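Local atomic coordinates of CHAD domain protein (Streptomyces chartreusis, PDB entry 6RN5), a protein that probably binds polyphosphate through its CHAD domain, as a phosin, and also binds copper ions. Residues D22-A30 with I69-L80. Residues are numbered along the deposited sequence; the frame is centred on the assembly and turned at random.
Sequences DTLAGYLRA and ISATLHTFQSLL
Thr72 CG2 is the point on which Leu24 and Leu28 converge: this methyl lies 3.4 Å from Leu24 CD1 and 3.4 Å from Leu28 CD2, both tighter than usual for carbon pairs. The case illustrates how one β-branched residue can receive two leucines, a helical turn apart, on a single methyl. Leu28 meets it end-on, whereas Leu24 runs past in the opposing direction. A chi1 of 167° carries CG of Leu24 toward the facing segment, where CD2 lies 3.9 Å from Phe76 CB and 4.0 Å from Leu79 CB. Leu28 divides its branches, CD2 touching Leu73 CD1 at 3.7 Å and CD1 meeting Leu80 CD2 at 4.0 Å. On the polar side of Thr72, OG1 lies in the plane of the Tyr27 ring, 3.4 Å from CE2 at its edge; the hydroxyl is hydrogen-bonded to the Arg68 carbonyl, and Tyr27 OH to Glu292. Helix 56-75 gives way at Phe76, and the 3-10 turn 77-79 leads to Leu79 and Leu80, which face Leu24 and Leu28 respectively. The buried contact joins helices 21-42 and 56-75 of this helical CHAD-domain protein, their segments roughly antiparallel (156°), flanked by helices 274-295 at Tyr27, 82-120 at Leu73 and 229-244 at Leu79.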
# COMPACT_ATOMS: atom_id res chain seq x y z
N ASP A 22 -51.17 -8.05 0.68
CA ASP A 22 -51.27 -9.50 0.47
C ASP A 22 -50.03 -10.04 -0.18
O ASP A 22 -49.67 -11.17 0.07
CB ASP A 22 -52.51 -9.85 -0.32
CG ASP A 22 -53.79 -9.48 0.42
OD1 ASP A 22 -53.75 -9.31 1.67
OD2 ASP A 22 -54.83 -9.33 -0.24
N THR A 23 -49.39 -9.23 -1.02
CA THR A 23 -48.10 -9.58 -1.60
C THR A 23 -47.07 -9.70 -0.49
O THR A 23 -46.27 -10.64 -0.46
CB THR A 23 -47.61 -8.54 -2.62
OG1 THR A 23 -48.67 -8.21 -3.50
CG2 THR A 23 -46.42 -9.07 -3.49
N LEU A 24 -47.10 -8.73 0.43
CA LEU A 24 -46.21 -8.69 1.58
C LEU A 24 -46.39 -9.94 2.44
O LEU A 24 -45.40 -10.50 2.87
CB LEU A 24 -46.49 -7.45 2.43
CG LEU A 24 -45.90 -7.36 3.82
CD1 LEU A 24 -44.38 -7.40 3.74
CD2 LEU A 24 -46.36 -6.06 4.49
N ALA A 25 -47.64 -10.33 2.71
CA ALA A 25 -47.94 -11.51 3.50
C ALA A 25 -47.40 -12.76 2.81
O ALA A 25 -46.86 -13.64 3.47
CB ALA A 25 -49.43 -11.67 3.71
N GLY A 26 -47.56 -12.82 1.50
CA GLY A 26 -47.08 -13.99 0.71
C GLY A 26 -45.56 -14.10 0.86
O GLY A 26 -45.04 -15.19 1.05
N TYR A 27 -44.86 -12.97 0.82
CA TYR A 27 -43.40 -12.97 0.94
C TYR A 27 -42.96 -13.44 2.32
O TYR A 27 -42.08 -14.32 2.42
CB TYR A 27 -42.81 -11.61 0.60
CG TYR A 27 -41.31 -11.55 0.62
CD1 TYR A 27 -40.54 -12.20 -0.36
CD2 TYR A 27 -40.64 -10.87 1.65
CE1 TYR A 27 -39.13 -12.14 -0.31
CE2 TYR A 27 -39.25 -10.81 1.71
CZ TYR A 27 -38.50 -11.44 0.73
OH TYR A 27 -37.13 -11.33 0.79
N LEU A 28 -43.60 -12.89 3.38
CA LEU A 28 -43.32 -13.30 4.74
C LEU A 28 -43.59 -14.79 4.98
O LEU A 28 -42.75 -15.48 5.57
CB LEU A 28 -44.08 -12.44 5.77
CG LEU A 28 -43.54 -11.01 5.92
CD1 LEU A 28 -44.48 -10.12 6.71
CD2 LEU A 28 -42.15 -11.02 6.57
N ARG A 29 -44.75 -15.29 4.55
CA ARG A 29 -45.08 -16.72 4.67
C ARG A 29 -44.02 -17.63 3.98
O ARG A 29 -43.60 -18.63 4.55
CB ARG A 29 -46.51 -17.03 4.16
CG ARG A 29 -47.61 -16.58 5.13
CD ARG A 29 -49.03 -17.12 4.81
NE ARG A 29 -49.38 -16.71 3.46
CZ ARG A 29 -50.13 -15.65 3.12
NH1 ARG A 29 -50.32 -15.38 1.82
NH2 ARG A 29 -50.72 -14.88 4.05
N ALA A 30 -43.59 -17.24 2.79
CA ALA A 30 -42.59 -17.96 2.03
C ALA A 30 -41.24 -18.02 2.74
O ALA A 30 -40.63 -19.08 2.82
CB ALA A 30 -42.40 -17.31 0.67
N ILE A 69 -36.68 -11.71 6.85
CA ILE A 69 -37.87 -11.47 7.63
C ILE A 69 -37.64 -10.20 8.47
O ILE A 69 -38.49 -9.30 8.53
CB ILE A 69 -38.16 -12.68 8.51
CG1 ILE A 69 -38.54 -13.86 7.62
CG2 ILE A 69 -39.25 -12.40 9.48
CD1 ILE A 69 -38.67 -15.19 8.37
N SER A 70 -36.45 -10.11 9.04
CA SER A 70 -36.10 -9.02 9.89
C SER A 70 -36.13 -7.71 9.08
O SER A 70 -36.69 -6.70 9.53
CB SER A 70 -34.74 -9.30 10.54
OG SER A 70 -34.53 -8.40 11.59
N ALA A 71 -35.59 -7.75 7.87
CA ALA A 71 -35.64 -6.59 6.98
C ALA A 71 -37.06 -6.16 6.64
O ALA A 71 -37.41 -4.97 6.66
CB ALA A 71 -34.88 -6.88 5.68
N THR A 72 -37.88 -7.14 6.32
CA THR A 72 -39.25 -6.91 5.91
C THR A 72 -40.04 -6.24 7.04
O THR A 72 -40.81 -5.31 6.80
CB THR A 72 -39.88 -8.22 5.50
OG1 THR A 72 -39.16 -8.73 4.37
CG2 THR A 72 -41.31 -8.05 5.09
N LEU A 73 -39.81 -6.71 8.26
CA LEU A 73 -40.48 -6.16 9.43
C LEU A 73 -40.00 -4.74 9.71
O LEU A 73 -40.62 -4.05 10.47
CB LEU A 73 -40.27 -7.08 10.64
CG LEU A 73 -41.37 -8.14 10.84
CD1 LEU A 73 -41.66 -8.95 9.60
CD2 LEU A 73 -40.99 -9.08 11.97
N HIS A 74 -38.90 -4.31 9.11
CA HIS A 74 -38.40 -2.97 9.31
C HIS A 74 -39.04 -2.10 8.26
O HIS A 74 -39.74 -1.17 8.60
CB HIS A 74 -36.85 -2.92 9.18
CG HIS A 74 -36.27 -1.58 9.45
ND1 HIS A 74 -35.93 -0.70 8.46
CD2 HIS A 74 -35.99 -0.96 10.62
CE1 HIS A 74 -35.45 0.40 8.99
NE2 HIS A 74 -35.47 0.27 10.30
N THR A 75 -38.77 -2.42 6.99
CA THR A 75 -39.21 -1.62 5.84
C THR A 75 -40.73 -1.42 5.81
O THR A 75 -41.22 -0.34 5.41
CB THR A 75 -38.75 -2.28 4.52
OG1 THR A 75 -37.32 -2.41 4.52
CG2 THR A 75 -39.16 -1.48 3.32
N PHE A 76 -41.46 -2.47 6.20
CA PHE A 76 -42.92 -2.54 6.03
C PHE A 76 -43.60 -2.62 7.38
O PHE A 76 -44.73 -3.11 7.50
CB PHE A 76 -43.33 -3.75 5.16
CG PHE A 76 -42.68 -3.77 3.78
CD1 PHE A 76 -43.23 -3.05 2.72
CD2 PHE A 76 -41.54 -4.53 3.53
CE1 PHE A 76 -42.64 -3.09 1.44
CE2 PHE A 76 -40.94 -4.57 2.26
CZ PHE A 76 -41.48 -3.85 1.23
N GLN A 77 -42.92 -2.07 8.37
CA GLN A 77 -43.39 -2.09 9.73
C GLN A 77 -44.74 -1.43 9.83
O GLN A 77 -45.55 -1.86 10.61
CB GLN A 77 -42.44 -1.38 10.70
CG GLN A 77 -42.86 -1.60 12.15
CD GLN A 77 -41.78 -1.26 13.16
OE1 GLN A 77 -41.93 -0.31 13.91
NE2 GLN A 77 -40.68 -2.05 13.19
N SER A 78 -44.99 -0.40 9.02
CA SER A 78 -46.26 0.33 9.14
C SER A 78 -47.45 -0.53 8.74
O SER A 78 -48.55 -0.23 9.12
CB SER A 78 -46.25 1.62 8.30
OG SER A 78 -45.86 1.34 6.97
N LEU A 79 -47.24 -1.60 7.96
CA LEU A 79 -48.36 -2.48 7.57
C LEU A 79 -48.58 -3.68 8.51
O LEU A 79 -49.42 -4.50 8.23
CB LEU A 79 -48.19 -2.96 6.12
CG LEU A 79 -48.20 -1.78 5.13
CD1 LEU A 79 -48.22 -2.34 3.74
CD2 LEU A 79 -49.42 -0.89 5.33
N LEU A 80 -47.86 -3.74 9.63
CA LEU A 80 -47.82 -4.93 10.49
C LEU A 80 -48.01 -4.48 11.94
O LEU A 80 -47.72 -3.38 12.27
CB LEU A 80 -46.47 -5.63 10.32
CG LEU A 80 -46.11 -6.12 8.91
CD1 LEU A 80 -44.61 -6.32 8.65
CD2 LEU A 80 -46.80 -7.43 8.63